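Putative glycosyl hydrolase (Parabacteroides distasonis, PDB 4QHZ) is probably a hydrolase of the 3-keto-disaccharide hydrolase (DUF1080) family and binds magnesium. Local coordinates at residues F97-E102 with S119-Q124. Numbering follows the deposited sequence.
Sequences FQMHIE and SGIFLQ. With MG (magnesium ion), chain I.
With chi1 at -58°, Ile-121 sends its two branches separate ways: CG2 lies opposite the backbone N and goes to Met-99, while CG1 lies beside that N and carries CD1 to Ile-101. On the facing strand, Ile-101 has CG1 opposite its own N (chi1 -179°), and both of its branches meet the other isoleucine. The two side chains reach toward each other tip to tip, Ile-101 CG2 resting 4.1 Å from Ile-121 CD1. Met-99, a selenomethionine, lays SE against the other branch, 4.0 Å from Ile-121 CG2, and the bend at chi3 turns CE onto the same methyl. At the far end Leu-123 meets Phe-97 at the ring edge, near the ring plane, with Leu-123 CD2 3.9 Å from Phe-97 CZ. The contact is wholly apolar and buried. The strand axes run antiparallel at 170° and come no closer than 10.4 Å, so side chains alone bridge the gap, as between the facing sheets of a beta-sandwich, in keeping with the concanavalin clan. Along 97-102 the alternate residues turn away: there His-100 NE2 donates an almost straight bond (2.8 Å) to the anti lone pair of Glu-102 OE2, in the imidazole plane, and Glu-102 also pairs with Arg-239. On the other strand, two residues before Ile-121, Ser-119 gives its carbonyl O to the magnesium ion at 2.2 Å, joined by a water and by Asn-118, Glu-128, Gln-130 and Gln-227. Strand 97-104 sits between strands 165-177 and 237-245 in one sheet, whose Tyr-168 touches both isoleucines; strand 119-123 lies between 225-226 and 127-131 in the other, where Val-131 packs on Ile-121 and Val-129 on Leu-123.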
loop_
_atom_site.group_PDB
_atom_site.type_symbol
_atom_site.label_atom_id
_atom_site.label_comp_id
_atom_site.label_asym_id
_atom_site.label_seq_id
_atom_site.Cartn_x
_atom_site.Cartn_y
_atom_site.Cartn_z
ATOM N N PHE C 97 -0.553 7.218 -15.745
ATOM C CA PHE C 97 0.228 8.194 -16.488
ATOM C C PHE C 97 1.035 9.125 -15.598
ATOM O O PHE C 97 0.763 9.285 -14.410
ATOM C CB PHE C 97 -0.682 9.032 -17.411
ATOM C CG PHE C 97 -1.775 9.763 -16.692
ATOM C CD1 PHE C 97 -1.546 11.013 -16.132
ATOM C CD2 PHE C 97 -3.041 9.209 -16.589
ATOM C CE1 PHE C 97 -2.561 11.689 -15.473
ATOM C CE2 PHE C 97 -4.058 9.881 -15.938
ATOM C CZ PHE C 97 -3.818 11.119 -15.378
ATOM N N GLN C 98 2.010 9.752 -16.233
ATOM C CA GLN C 98 2.717 10.892 -15.696
ATOM C C GLN C 98 2.355 12.082 -16.568
ATOM O O GLN C 98 2.282 11.953 -17.782
ATOM C CB GLN C 98 4.204 10.625 -15.736
ATOM C CG GLN C 98 5.061 11.858 -15.641
ATOM C CD GLN C 98 6.527 11.564 -15.824
ATOM O OE1 GLN C 98 6.921 10.544 -16.394
ATOM N NE2 GLN C 98 7.349 12.471 -15.348
HETATM N N MSE C 99 2.143 13.234 -15.939
HETATM C CA MSE C 99 1.648 14.425 -16.607
HETATM C C MSE C 99 2.363 15.675 -16.187
HETATM O O MSE C 99 2.741 15.811 -15.024
HETATM C CB MSE C 99 0.213 14.596 -16.133
HETATM C CG MSE C 99 -0.740 14.934 -17.239
HETATM SE SE MSE C 99 -2.369 15.614 -16.362
HETATM C CE MSE C 99 -2.228 17.380 -17.227
ATOM N N HIS C 100 2.521 16.615 -17.118
ATOM C CA HIS C 100 3.102 17.918 -16.832
ATOM C C HIS C 100 2.152 18.999 -17.329
ATOM O O HIS C 100 1.580 18.876 -18.406
ATOM C CB HIS C 100 4.462 18.048 -17.509
ATOM C CG HIS C 100 5.209 19.298 -17.154
ATOM N ND1 HIS C 100 6.129 19.354 -16.129
ATOM C CD2 HIS C 100 5.184 20.537 -17.703
ATOM C CE1 HIS C 100 6.626 20.575 -16.050
ATOM N NE2 HIS C 100 6.075 21.311 -16.999
ATOM N N ILE C 101 1.976 20.054 -16.538
ATOM C CA ILE C 101 1.096 21.161 -16.917
ATOM C C ILE C 101 1.487 22.417 -16.139
ATOM O O ILE C 101 1.717 22.371 -14.931
ATOM C CB ILE C 101 -0.402 20.811 -16.707
ATOM C CG1 ILE C 101 -1.306 21.974 -17.123
ATOM C CG2 ILE C 101 -0.701 20.432 -15.258
ATOM C CD1 ILE C 101 -2.762 21.580 -17.277
ATOM N N GLU C 102 1.552 23.536 -16.849
ATOM C CA GLU C 102 1.919 24.815 -16.263
ATOM C C GLU C 102 0.773 25.786 -16.439
ATOM O O GLU C 102 0.093 25.774 -17.469
ATOM C CB GLU C 102 3.194 25.345 -16.914
ATOM C CG GLU C 102 4.339 24.341 -16.828
ATOM C CD GLU C 102 5.680 24.876 -17.293
ATOM O OE1 GLU C 102 5.803 26.094 -17.573
ATOM O OE2 GLU C 102 6.616 24.052 -17.377
ATOM N N SER C 119 -9.562 26.747 -11.650
ATOM C CA SER C 119 -9.700 25.752 -12.700
ATOM C C SER C 119 -9.449 24.404 -12.046
ATOM O O SER C 119 -9.670 24.251 -10.846
ATOM C CB SER C 119 -8.732 26.022 -13.854
ATOM O OG SER C 119 -8.920 25.089 -14.912
ATOM N N GLY C 120 -8.980 23.428 -12.809
ATOM C CA GLY C 120 -8.663 22.129 -12.239
ATOM C C GLY C 120 -8.368 21.094 -13.286
ATOM O O GLY C 120 -8.743 21.250 -14.450
ATOM N N ILE C 121 -7.662 20.050 -12.870
ATOM C CA ILE C 121 -7.312 18.941 -13.740
ATOM C C ILE C 121 -8.056 17.710 -13.239
ATOM O O ILE C 121 -7.731 17.180 -12.174
ATOM C CB ILE C 121 -5.789 18.700 -13.758
ATOM C CG1 ILE C 121 -5.047 19.957 -14.222
ATOM C CG2 ILE C 121 -5.424 17.536 -14.664
ATOM C CD1 ILE C 121 -4.205 20.600 -13.145
ATOM N N PHE C 122 -9.058 17.269 -13.994
ATOM C CA PHE C 122 -9.816 16.069 -13.642
ATOM C C PHE C 122 -9.147 14.839 -14.227
ATOM O O PHE C 122 -9.189 14.612 -15.441
ATOM C CB PHE C 122 -11.259 16.160 -14.131
ATOM C CG PHE C 122 -12.139 17.033 -13.278
ATOM C CD1 PHE C 122 -12.055 18.417 -13.360
ATOM C CD2 PHE C 122 -13.057 16.470 -12.406
ATOM C CE1 PHE C 122 -12.870 19.227 -12.585
ATOM C CE2 PHE C 122 -13.869 17.269 -11.628
ATOM C CZ PHE C 122 -13.776 18.651 -11.718
ATOM N N LEU C 123 -8.543 14.046 -13.347
ATOM C CA LEU C 123 -7.801 12.849 -13.733
ATOM C C LEU C 123 -8.780 11.752 -14.127
ATOM O O LEU C 123 -9.676 11.415 -13.353
ATOM C CB LEU C 123 -6.905 12.390 -12.585
ATOM C CG LEU C 123 -5.985 13.481 -12.015
ATOM C CD1 LEU C 123 -5.273 12.989 -10.766
ATOM C CD2 LEU C 123 -4.977 13.958 -13.050
ATOM N N GLN C 124 -8.617 11.227 -15.344
ATOM C CA GLN C 124 -9.594 10.332 -15.985
ATOM C C GLN C 124 -11.014 10.915 -15.995
ATOM O O GLN C 124 -11.984 10.180 -16.085
ATOM C CB GLN C 124 -9.595 8.954 -15.319
ATOM C CG GLN C 124 -8.252 8.252 -15.365
ATOM C CD GLN C 124 -8.341 6.816 -14.889
ATOM O OE1 GLN C 124 -8.529 6.555 -13.703
ATOM N NE2 GLN C 124 -8.225 5.875 -15.821
HETATM MG MG MG I . -11.434 23.965 -9.533
HETATM O O HOH W 1 -12.798 23.380 -8.253
#